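Local coordinates for DNA-binding protein Sso10a-2 (Sulfolobus solfataricus, PDB 4HW0) that binds DNA, probably through its winged-helix domain, dimerises through an antiparallel coiled coil and probably helps to compact and organise the archaeal chromatin, at residues 15-26 with 64-75. Numbering follows the deposited sequence. Where two conformers were deposited one is given.
Sequences FDILRNCEPKCG and IYEITEKGKLLR
Cys25 and Tyr65 form an antiparallel hydrogen-bonded pair, Tyr65 N to Cys25 O at 2.8 Å, with Cys25 N to Tyr65 O returning the bond; two residues along, beyond the non-hydrogen-bonded pair Lys24–Glu66, Ile67 N donates to Pro23 O at 3.1 Å. Lys24 and Glu66 lie side by side on one face of the sheet, CG against CG, and end in a long, weak salt bridge, Lys24 NZ to Glu66 OE2 3.3 Å; the stronger partner of that OE2 is Lys57 of strand 54-59, in a salt bridge. On the other face Cys25 SG rests on Tyr65 CB (3.8 Å), and its disulfide to Cys21 ties the short strand back to the type I turn Leu18 to Cys21. Tyr65 itself packs on Leu45 and Val49 of helix 38-50. This is the winged-helix sheet: strand 24-25 adds a short edge to the hairpin 54-59/62-67, whose second strand leads into the long helix 69-98 of the coiled coil. Where strand gives way to helix, Ile67 CB and CG2 sit against Cys21 O, while CG1, anti to the backbone N (chi1 -164°), carries Ile67 CD1 to Leu18 CD2 at 3.9 Å. Leu18 forks between the two elements, its CD1 meeting Leu74 CD2 and its CB facing Arg75 CB. A water donates to both Pro23 O and Ile67 O; a second links Glu22 OE2 to Lys72 NZ, its bond to the lysine weak, across charges 4.1 Å apart. Farther along, Arg75 runs past Phe15 and Arg19: Phe15 CE1 lies over one guanidinium face, offset toward its rim, with the planes 82° apart, and Arg19 CB touches Arg75 NE at 3.7 Å. Glu79, one turn on, takes Arg75 NH1 in a salt bridge.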
ATOM      1  N   PHE A  15     -12.890  -3.411  10.838  1.00 26.47           N
ATOM      2  CA  PHE A  15     -12.265  -2.576  11.850  1.00 25.59           C
ATOM      3  C   PHE A  15     -13.288  -1.664  12.474  1.00 27.65           C
ATOM      4  O   PHE A  15     -13.332  -1.521  13.701  1.00 25.89           O
ATOM      5  CB  PHE A  15     -11.092  -1.764  11.284  1.00 28.01           C
ATOM      6  CG  PHE A  15     -10.535  -0.732  12.222  1.00 29.57           C
ATOM      7  CD1 PHE A  15      -9.787  -1.105  13.298  1.00 31.46           C
ATOM      8  CD2 PHE A  15     -10.752   0.600  12.025  1.00 34.66           C
ATOM      9  CE1 PHE A  15      -9.270  -0.168  14.214  1.00 33.85           C
ATOM     10  CE2 PHE A  15     -10.175   1.553  12.859  1.00 37.45           C
ATOM     11  CZ  PHE A  15      -9.452   1.158  13.990  1.00 36.77           C
ATOM     12  N   ASP A  16     -14.091  -1.033  11.625  1.00 27.79           N
ATOM     13  CA  ASP A  16     -15.126  -0.108  12.134  1.00 30.74           C
ATOM     14  C   ASP A  16     -16.200  -0.793  12.978  1.00 28.77           C
ATOM     15  O   ASP A  16     -16.654  -0.264  13.943  1.00 28.83           O
ATOM     16  CB  ASP A  16     -15.737   0.679  10.986  1.00 33.61           C
ATOM     17  CG  ASP A  16     -14.778   1.772  10.454  1.00 37.72           C
ATOM     18  OD1 ASP A  16     -14.004   2.314  11.274  1.00 38.46           O
ATOM     19  OD2 ASP A  16     -14.793   2.054   9.240  1.00 36.70           O
ATOM     20  N   ILE A  17     -16.513  -2.042  12.664  1.00 26.98           N
ATOM     21  CA  ILE A  17     -17.326  -2.820  13.594  1.00 25.79           C
ATOM     22  C   ILE A  17     -16.629  -3.135  14.919  1.00 26.13           C
ATOM     23  O   ILE A  17     -17.178  -2.937  16.018  1.00 25.98           O
ATOM     24  CB  ILE A  17     -17.785  -4.127  12.930  1.00 25.47           C
ATOM     25  CG1 ILE A  17     -18.687  -3.797  11.762  1.00 25.90           C
ATOM     26  CG2 ILE A  17     -18.519  -5.020  13.908  1.00 25.70           C
ATOM     27  CD1 ILE A  17     -19.001  -4.909  10.805  1.00 26.76           C
ATOM     28  N   LEU A  18     -15.469  -3.738  14.820  1.00 25.41           N
ATOM     29  CA  LEU A  18     -14.769  -4.194  15.977  1.00 27.06           C
ATOM     30  C   LEU A  18     -14.457  -3.116  16.994  1.00 26.02           C
ATOM     31  O   LEU A  18     -14.470  -3.373  18.214  1.00 27.85           O
ATOM     32  CB  LEU A  18     -13.464  -4.861  15.582  1.00 26.20           C
ATOM     33  CG  LEU A  18     -13.697  -6.219  14.885  1.00 26.78           C
ATOM     34  CD1 LEU A  18     -12.436  -6.615  14.191  1.00 25.92           C
ATOM     35  CD2 LEU A  18     -14.200  -7.295  15.815  1.00 28.01           C
ATOM     36  N   ARG A  19     -14.125  -1.940  16.504  1.00 28.13           N
ATOM     37  CA  ARG A  19     -13.721  -0.884  17.431  1.00 31.13           C
ATOM     38  C   ARG A  19     -14.939  -0.355  18.119  1.00 31.85           C
ATOM     39  O   ARG A  19     -14.818   0.416  19.054  1.00 29.43           O
ATOM     40  CB  ARG A  19     -12.911   0.185  16.694  1.00 35.71           C
ATOM     41  CG  ARG A  19     -13.733   1.050  15.779  1.00 39.50           C
ATOM     42  CD  ARG A  19     -12.892   2.048  14.965  1.00 44.30           C
ATOM     43  NE  ARG A  19     -13.784   2.818  14.094  1.00 45.91           N
ATOM     44  CZ  ARG A  19     -14.610   3.763  14.552  1.00 56.42           C
ATOM     45  NH1 ARG A  19     -14.651   4.075  15.858  1.00 56.93           N
ATOM     46  NH2 ARG A  19     -15.419   4.409  13.712  1.00 60.07           N
ATOM     47  N   ASN A  20     -16.129  -0.753  17.672  1.00 29.90           N
ATOM     48  CA  ASN A  20     -17.380  -0.382  18.380  1.00 30.81           C
ATOM     49  C   ASN A  20     -17.990  -1.501  19.230  1.00 32.63           C
ATOM     50  O   ASN A  20     -19.080  -1.333  19.790  1.00 32.02           O
ATOM     51  CB  ASN A  20     -18.364   0.117  17.339  1.00 32.30           C
ATOM     52  CG  ASN A  20     -18.017   1.518  16.879  1.00 35.21           C
ATOM     53  OD1 ASN A  20     -18.182   2.455  17.649  1.00 35.31           O
ATOM     54  ND2 ASN A  20     -17.557   1.674  15.622  1.00 34.63           N
ATOM     55  N   CYS A  21     -17.264  -2.631  19.353  1.00 30.99           N
ATOM     56  CA  CYS A  21     -17.740  -3.837  20.031  1.00 34.24           C
ATOM     57  C   CYS A  21     -16.903  -4.236  21.176  1.00 38.73           C
ATOM     58  O   CYS A  21     -16.830  -5.418  21.487  1.00 39.02           O
ATOM     59  CB  CYS A  21     -17.787  -5.093  19.131  1.00 33.50           C
ATOM     60  SG  CYS A  21     -19.007  -4.858  17.840  0.62 33.22           S
ATOM     61  N   GLU A  22     -16.415  -3.233  21.893  1.00 41.30           N
ATOM     62  CA  GLU A  22     -15.575  -3.479  23.024  1.00 46.44           C
ATOM     63  C   GLU A  22     -16.143  -2.915  24.301  1.00 46.14           C
ATOM     64  O   GLU A  22     -16.174  -1.707  24.459  1.00 46.19           O
ATOM     65  CB  GLU A  22     -14.230  -2.867  22.751  1.00 54.09           C
ATOM     66  CG  GLU A  22     -13.399  -2.731  24.020  1.00 61.08           C
ATOM     67  CD  GLU A  22     -12.474  -3.913  24.180  1.00 61.66           C
ATOM     68  OE1 GLU A  22     -11.523  -3.971  23.375  1.00 60.30           O
ATOM     69  OE2 GLU A  22     -12.720  -4.748  25.089  1.00 57.58           O
ATOM     70  N   PRO A  23     -16.550  -3.795  25.243  1.00 43.39           N
ATOM     71  CA  PRO A  23     -16.497  -5.270  25.203  1.00 43.32           C
ATOM     72  C   PRO A  23     -17.610  -5.904  24.378  1.00 40.54           C
ATOM     73  O   PRO A  23     -17.433  -7.002  23.846  1.00 38.70           O
ATOM     74  CB  PRO A  23     -16.658  -5.645  26.684  1.00 44.60           C
ATOM     75  CG  PRO A  23     -17.501  -4.538  27.254  1.00 43.81           C
ATOM     76  CD  PRO A  23     -17.168  -3.297  26.489  1.00 46.90           C
ATOM     77  N   LYS A  24     -18.750  -5.217  24.297  1.00 37.53           N
ATOM     78  CA  LYS A  24     -19.957  -5.735  23.676  1.00 38.70           C
ATOM     79  C   LYS A  24     -20.560  -4.706  22.710  1.00 35.63           C
ATOM     80  O   LYS A  24     -20.316  -3.473  22.809  1.00 36.21           O
ATOM     81  CB  LYS A  24     -21.065  -6.003  24.727  1.00 44.59           C
ATOM     82  CG  LYS A  24     -20.772  -6.863  25.932  1.00 57.41           C
ATOM     83  CD  LYS A  24     -22.042  -7.153  26.768  1.00 68.22           C
ATOM     84  CE  LYS A  24     -21.921  -8.332  27.721  1.00 79.86           C
ATOM     85  NZ  LYS A  24     -20.529  -8.784  27.999  1.00 81.19           N
ATOM     86  N   CYS A  25     -21.438  -5.180  21.838  1.00 31.96           N
ATOM     87  CA  CYS A  25     -22.181  -4.308  20.910  1.00 32.89           C
ATOM     88  C   CYS A  25     -23.448  -5.050  20.518  1.00 31.40           C
ATOM     89  O   CYS A  25     -23.429  -6.256  20.209  1.00 32.78           O
ATOM     90  CB  CYS A  25     -21.352  -3.931  19.656  1.00 31.03           C
ATOM     91  SG  CYS A  25     -20.723  -5.392  18.785  0.88 34.84           S
ATOM     92  N   GLY A  26     -24.546  -4.342  20.491  1.00 31.63           N
ATOM     93  CA  GLY A  26     -25.733  -4.772  19.758  1.00 31.64           C
ATOM     94  C   GLY A  26     -25.754  -4.147  18.362  1.00 32.14           C
ATOM     95  O   GLY A  26     -24.818  -3.460  17.953  1.00 30.73           O
ATOM     96  N   ILE A  64     -26.409  -9.857  20.933  1.00 34.42           N
ATOM     97  CA  ILE A  64     -25.318  -9.117  21.543  1.00 36.25           C
ATOM     98  C   ILE A  64     -24.048  -9.793  21.125  1.00 35.55           C
ATOM     99  O   ILE A  64     -23.952 -11.031  21.222  1.00 33.86           O
ATOM    100  CB  ILE A  64     -25.383  -9.143  23.071  1.00 42.39           C
ATOM    101  CG1 ILE A  64     -26.628  -8.405  23.559  1.00 48.17           C
ATOM    102  CG2 ILE A  64     -24.141  -8.528  23.699  1.00 43.39           C
ATOM    103  CD1 ILE A  64     -26.824  -6.998  22.975  1.00 49.40           C
ATOM    104  N   TYR A  65     -23.105  -9.008  20.628  1.00 31.74           N
ATOM    105  CA  TYR A  65     -21.826  -9.538  20.185  1.00 31.10           C
ATOM    106  C   TYR A  65     -20.725  -9.095  21.130  1.00 31.58           C
ATOM    107  O   TYR A  65     -20.768  -7.981  21.727  1.00 31.53           O
ATOM    108  CB  TYR A  65     -21.542  -9.075  18.772  1.00 30.03           C
ATOM    109  CG  TYR A  65     -22.551  -9.506  17.759  1.00 29.71           C
ATOM    110  CD1 TYR A  65     -23.701  -8.744  17.532  1.00 29.97           C
ATOM    111  CD2 TYR A  65     -22.335 -10.614  16.967  1.00 29.46           C
ATOM    112  CE1 TYR A  65     -24.622  -9.132  16.589  1.00 30.47           C
ATOM    113  CE2 TYR A  65     -23.257 -10.999  16.010  1.00 28.87           C
ATOM    114  CZ  TYR A  65     -24.401 -10.279  15.851  1.00 29.44           C
ATOM    115  OH  TYR A  65     -25.328 -10.686  14.891  1.00 29.96           O
ATOM    116  N   GLU A  66     -19.798  -9.983  21.377  1.00 29.76           N
ATOM    117  CA  GLU A  66     -18.699  -9.659  22.268  1.00 32.28           C
ATOM    118  C   GLU A  66     -17.413  -9.921  21.601  1.00 28.83           C
ATOM    119  O   GLU A  66     -17.225 -11.012  21.076  1.00 28.39           O
ATOM    120  CB  GLU A  66     -18.661 -10.535  23.496  1.00 38.11           C
ATOM    121  CG  GLU A  66     -19.800 -10.319  24.393  1.00 49.97           C
ATOM    122  CD  GLU A  66     -19.757 -11.339  25.562  1.00 61.49           C
ATOM    123  OE1 GLU A  66     -18.638 -11.926  25.821  1.00 63.26           O
ATOM    124  OE2 GLU A  66     -20.839 -11.521  26.198  1.00 63.74           O
ATOM    125  N   ILE A  67     -16.489  -8.991  21.690  1.00 28.32           N
ATOM    126  CA  ILE A  67     -15.213  -9.161  21.011  1.00 27.62           C
ATOM    127  C   ILE A  67     -14.427 -10.171  21.803  1.00 29.66           C
ATOM    128  O   ILE A  67     -14.498 -10.183  23.033  1.00 27.09           O
ATOM    129  CB  ILE A  67     -14.438  -7.856  20.852  1.00 28.43           C
ATOM    130  CG1 ILE A  67     -13.307  -7.994  19.799  1.00 26.81           C
ATOM    131  CG2 ILE A  67     -13.951  -7.300  22.185  1.00 29.64           C
ATOM    132  CD1 ILE A  67     -12.738  -6.620  19.376  1.00 26.53           C
ATOM    133  N   THR A  68     -13.701 -11.007  21.078  1.00 28.38           N
ATOM    134  CA  THR A  68     -12.855 -12.015  21.682  1.00 29.26           C
ATOM    135  C   THR A  68     -11.409 -11.536  21.666  1.00 30.15           C
ATOM    136  O   THR A  68     -11.056 -10.523  21.054  1.00 27.80           O
ATOM    137  CB  THR A  68     -12.912 -13.301  20.895  1.00 28.57           C
ATOM    138  OG1 THR A  68     -12.336 -13.109  19.608  1.00 27.53           O
ATOM    139  CG2 THR A  68     -14.370 -13.759  20.705  1.00 28.82           C
ATOM    140  N   GLU A  69     -10.558 -12.290  22.343  1.00 30.91           N
ATOM    141  CA  GLU A  69      -9.142 -11.986  22.307  1.00 33.83           C
ATOM    142  C   GLU A  69      -8.639 -11.982  20.870  1.00 31.46           C
ATOM    143  O   GLU A  69      -7.890 -11.096  20.445  1.00 32.14           O
ATOM    144  CB  GLU A  69      -8.430 -12.998  23.202  1.00 38.68           C
ATOM    145  CG  GLU A  69      -6.950 -13.103  23.016  1.00 42.60           C
ATOM    146  CD  GLU A  69      -6.185 -12.117  23.859  1.00 46.25           C
ATOM    147  OE1 GLU A  69      -6.707 -10.992  24.094  1.00 48.20           O
ATOM    148  OE2 GLU A  69      -5.066 -12.479  24.302  1.00 48.50           O
ATOM    149  N   LYS A  70      -9.067 -12.966  20.083  1.00 29.31           N
ATOM    150  CA  LYS A  70      -8.661 -13.018  18.666  1.00 27.76           C
ATOM    151  C   LYS A  70      -9.155 -11.788  17.889  1.00 25.68           C
ATOM    152  O   LYS A  70      -8.477 -11.217  17.071  1.00 24.16           O
ATOM    153  CB  LYS A  70      -9.186 -14.302  18.037  1.00 28.30           C
ATOM    154  CG  LYS A  70      -8.743 -14.497  16.615  1.00 28.68           C
ATOM    155  CD  LYS A  70      -9.229 -15.847  16.024  1.00 28.57           C
ATOM    156  CE  LYS A  70      -8.759 -15.897  14.610  1.00 28.24           C
ATOM    157  NZ  LYS A  70      -9.463 -16.972  13.863  1.00 28.55           N
ATOM    158  N   GLY A  71     -10.358 -11.386  18.214  1.00 25.79           N
ATOM    159  CA  GLY A  71     -10.995 -10.144  17.646  1.00 25.39           C
ATOM    160  C   GLY A  71     -10.267  -8.874  17.983  1.00 25.36           C
ATOM    161  O   GLY A  71     -10.148  -7.987  17.166  1.00 25.08           O
ATOM    162  N   LYS A  72      -9.738  -8.777  19.197  1.00 27.00           N
ATOM    163  CA  LYS A  72      -8.951  -7.623  19.584  1.00 27.80           C
ATOM    164  C   LYS A  72      -7.683  -7.546  18.746  1.00 26.84           C
ATOM    165  O   LYS A  72      -7.250  -6.480  18.375  1.00 26.67           O
ATOM    166  CB  LYS A  72      -8.567  -7.677  21.092  1.00 31.31           C
ATOM    167  CG  LYS A  72      -9.740  -7.437  21.987  1.00 34.37           C
ATOM    168  CD  LYS A  72      -9.416  -7.758  23.424  1.00 39.34           C
ATOM    169  CE  LYS A  72     -10.667  -7.685  24.261  1.00 42.03           C
ATOM    170  NZ  LYS A  72     -10.304  -8.069  25.651  1.00 45.11           N
ATOM    171  N   LEU A  73      -7.064  -8.690  18.507  1.00 26.04           N
ATOM    172  CA  LEU A  73      -5.882  -8.780  17.681  1.00 27.09           C
ATOM    173  C   LEU A  73      -6.180  -8.461  16.255  1.00 25.53           C
ATOM    174  O   LEU A  73      -5.429  -7.741  15.614  1.00 25.98           O
ATOM    175  CB  LEU A  73      -5.289 -10.150  17.716  1.00 29.79           C
ATOM    176  CG  LEU A  73      -4.554 -10.380  19.030  1.00 33.56           C
ATOM    177  CD1 LEU A  73      -4.506 -11.806  19.576  1.00 37.25           C
ATOM    178  CD2 LEU A  73      -3.136  -9.847  18.931  1.00 36.35           C
ATOM    179  N   LEU A  74      -7.320  -8.918  15.766  1.00 24.02           N
ATOM    180  CA  LEU A  74      -7.738  -8.554  14.418  1.00 22.82           C
ATOM    181  C   LEU A  74      -7.923  -7.047  14.278  1.00 23.21           C
ATOM    182  O   LEU A  74      -7.458  -6.443  13.324  1.00 22.55           O
ATOM    183  CB  LEU A  74      -9.002  -9.316  14.056  1.00 22.47           C
ATOM    184  CG  LEU A  74      -9.584  -9.055  12.670  1.00 22.05           C
ATOM    185  CD1 LEU A  74      -8.613  -9.383  11.556  1.00 22.56           C
ATOM    186  CD2 LEU A  74     -10.923  -9.803  12.517  1.00 22.62           C
ATOM    187  N   ARG A  75      -8.604  -6.444  15.240  1.00 24.65           N
ATOM    188  CA  ARG A  75      -8.795  -4.956  15.268  0.50 24.98           C
ATOM    189  C   ARG A  75      -7.455  -4.217  15.207  1.00 25.13           C
ATOM    190  O   ARG A  75      -7.269  -3.321  14.412  1.00 25.88           O
ATOM    191  CB  ARG A  75      -9.596  -4.542  16.534  0.50 27.02           C
ATOM    192  CG  ARG A  75      -9.807  -3.034  16.818  0.50 29.19           C
ATOM    193  CD  ARG A  75      -9.934  -2.666  18.308  0.50 31.77           C
ATOM    194  NE  ARG A  75     -10.065  -1.223  18.608  0.50 34.97           N
ATOM    195  CZ  ARG A  75      -9.152  -0.300  18.300  0.50 36.51           C
ATOM    196  NH1 ARG A  75      -7.994  -0.634  17.694  0.50 36.14           N
ATOM    197  NH2 ARG A  75      -9.394   0.950  18.604  0.50 37.41           N
TER
HETATM  198  O   HOH W   1     -13.224  -7.251  26.129  1.00 44.04           O
HETATM  199  O   HOH W   2     -15.481  -8.517  25.122  1.00 35.86           O